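Local coordinates for cobalamin biosynthesis protein (Agrobacterium tumefaciens, PDB 3BY5) that probably takes part in cobalamin (vitamin B12) biosynthesis as a CbiG-type protein, although its exact biochemical role is unknown, at residues 44-49 with 67-72. Residues are numbered along the deposited sequence; the frame is centred on the assembly and turned at random.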
loop_
_atom_site.group_PDB
_atom_site.type_symbol
_atom_site.label_atom_id
_atom_site.label_comp_id
_atom_site.label_asym_id
_atom_site.label_seq_id
_atom_site.Cartn_x
_atom_site.Cartn_y
_atom_site.Cartn_z
ATOM N N LEU A 44 4.753 -6.047 0.312
ATOM C CA LEU A 44 4.741 -5.906 1.772
ATOM C C LEU A 44 3.462 -5.248 2.269
ATOM O O LEU A 44 2.847 -4.461 1.553
ATOM C CB LEU A 44 5.938 -5.085 2.257
ATOM C CG LEU A 44 7.338 -5.681 2.218
ATOM C CD1 LEU A 44 8.302 -4.683 2.808
ATOM C CD2 LEU A 44 7.397 -6.991 2.978
ATOM N N ALA A 45 3.075 -5.565 3.502
ATOM C CA ALA A 45 1.856 -5.015 4.102
ATOM C C ALA A 45 1.986 -4.823 5.609
ATOM O O ALA A 45 2.747 -5.531 6.271
ATOM C CB ALA A 45 0.655 -5.888 3.783
ATOM N N THR A 46 1.231 -3.862 6.137
ATOM C CA THR A 46 1.262 -3.549 7.561
ATOM C C THR A 46 -0.052 -2.969 8.060
ATOM O O THR A 46 -0.903 -2.552 7.280
ATOM C CB THR A 46 2.446 -2.601 7.930
ATOM O OG1 THR A 46 2.604 -2.556 9.351
ATOM C CG2 THR A 46 2.240 -1.188 7.399
ATOM N N ALA A 47 -0.201 -2.967 9.375
ATOM C CA ALA A 47 -1.321 -2.339 10.053
ATOM C C ALA A 47 -0.984 -0.861 10.207
ATOM O O ALA A 47 0.166 -0.490 9.978
ATOM C CB ALA A 47 -1.492 -2.984 11.394
ATOM N N PRO A 48 -1.963 -0.046 10.587
ATOM C CA PRO A 48 -1.721 1.377 10.850
ATOM C C PRO A 48 -0.565 1.585 11.823
ATOM O O PRO A 48 -0.650 1.168 12.978
ATOM C CB PRO A 48 -3.034 1.837 11.488
ATOM C CG PRO A 48 -4.059 0.919 10.925
ATOM C CD PRO A 48 -3.379 -0.410 10.765
ATOM N N LEU A 49 0.502 2.222 11.354
ATOM C CA LEU A 49 1.762 2.249 12.086
ATOM C C LEU A 49 1.742 3.314 13.179
ATOM O O LEU A 49 1.010 4.300 13.085
ATOM C CB LEU A 49 2.931 2.498 11.132
ATOM C CG LEU A 49 2.587 3.156 9.794
ATOM C CD1 LEU A 49 2.334 4.645 9.978
ATOM C CD2 LEU A 49 3.691 2.917 8.777
ATOM N N LEU A 67 4.726 -1.119 -0.221
ATOM C CA LEU A 67 4.135 -1.336 1.092
ATOM C C LEU A 67 2.685 -0.891 1.098
ATOM O O LEU A 67 2.373 0.186 0.624
ATOM C CB LEU A 67 4.925 -0.586 2.166
ATOM C CG LEU A 67 4.458 -0.729 3.615
ATOM C CD1 LEU A 67 4.709 -2.132 4.172
ATOM C CD2 LEU A 67 5.133 0.320 4.476
ATOM N N GLU A 68 1.799 -1.730 1.618
ATOM C CA GLU A 68 0.429 -1.302 1.856
ATOM C C GLU A 68 0.173 -1.135 3.346
ATOM O O GLU A 68 0.265 -2.086 4.111
ATOM C CB GLU A 68 -0.590 -2.255 1.228
ATOM C CG GLU A 68 -2.022 -1.739 1.322
ATOM C CD GLU A 68 -3.035 -2.648 0.648
ATOM O OE1 GLU A 68 -2.693 -3.264 -0.383
ATOM O OE2 GLU A 68 -4.186 -2.731 1.135
ATOM N N ILE A 69 -0.124 0.093 3.752
ATOM C CA ILE A 69 -0.543 0.367 5.120
ATOM C C ILE A 69 -2.064 0.250 5.140
ATOM O O ILE A 69 -2.778 1.162 4.717
ATOM C CB ILE A 69 -0.065 1.751 5.610
ATOM C CG1 ILE A 69 1.436 1.912 5.342
ATOM C CG2 ILE A 69 -0.403 1.944 7.102
ATOM C CD1 ILE A 69 1.913 3.341 5.283
ATOM N N VAL A 70 -2.536 -0.902 5.609
ATOM C CA VAL A 70 -3.940 -1.282 5.523
ATOM C C VAL A 70 -4.751 -0.586 6.613
ATOM O O VAL A 70 -4.396 -0.664 7.783
ATOM C CB VAL A 70 -4.092 -2.820 5.638
ATOM C CG1 VAL A 70 -5.527 -3.226 5.497
ATOM C CG2 VAL A 70 -3.258 -3.516 4.580
ATOM N N ALA A 71 -5.825 0.097 6.213
ATOM C CA ALA A 71 -6.734 0.789 7.137
ATOM C C ALA A 71 -7.378 -0.169 8.134
ATOM O O ALA A 71 -7.603 -1.336 7.816
ATOM C CB ALA A 71 -7.805 1.535 6.359
ATOM N N GLN A 72 -7.676 0.335 9.331
ATOM C CA GLN A 72 -8.238 -0.472 10.422
ATOM C C GLN A 72 -9.606 -1.074 10.085
ATOM O O GLN A 72 -9.917 -2.180 10.519
ATOM C CB GLN A 72 -8.311 0.357 11.712
ATOM C CG GLN A 72 -8.445 -0.459 13.007
ATOM C CD GLN A 72 -7.152 -1.152 13.423
ATOM O OE1 GLN A 72 -6.067 -0.565 13.371
ATOM N NE2 GLN A 72 -7.266 -2.405 13.850
#
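Leu-44, Ala-45 and Thr-46 pair in parallel register with Leu-67, Glu-68 and Ile-69, the short strand axes 18° apart and three backbone hydrogen bonds joining them: Glu-68 N to Leu-44 O, Thr-46 N to Glu-68 O and Val-70 N to Thr-46 O, each 2.9 Å. The pair closes a beta-alpha-beta crossover through helix 54-62, which covers the face bearing Leu-44 and Thr-46. On that face Leu-67 has CG anti to the backbone N (chi1 -179°), and chi2 of 70° then turns CD1 to 3.7 Å from Leu-44 CB. Further along, the Thr-46 and Ile-69 side chains run alongside each other in the same direction, with Thr-46 CG2 3.8 Å from Ile-69 CG1; Thr-46 OG1 bonds instead to Ile-15 O on strand 11-17. The Leu-49 side chain runs roughly perpendicular to that of Ile-69, and Leu-49 CD2 lies 3.9 Å from Ile-69 CD1. The opposite face, with Ala-45 and Glu-68, packs on Ala-106 of helix 98-107. Strand 67-69 is outermost within its chain, but an antiparallel ladder with the second subunit continues the sheet. Beyond the strands, the Pro-48 ring lies across the Gln-72 side chain, with Pro-48 CG in van der Waals contact with Gln-72 OE1 at 3.5 Å.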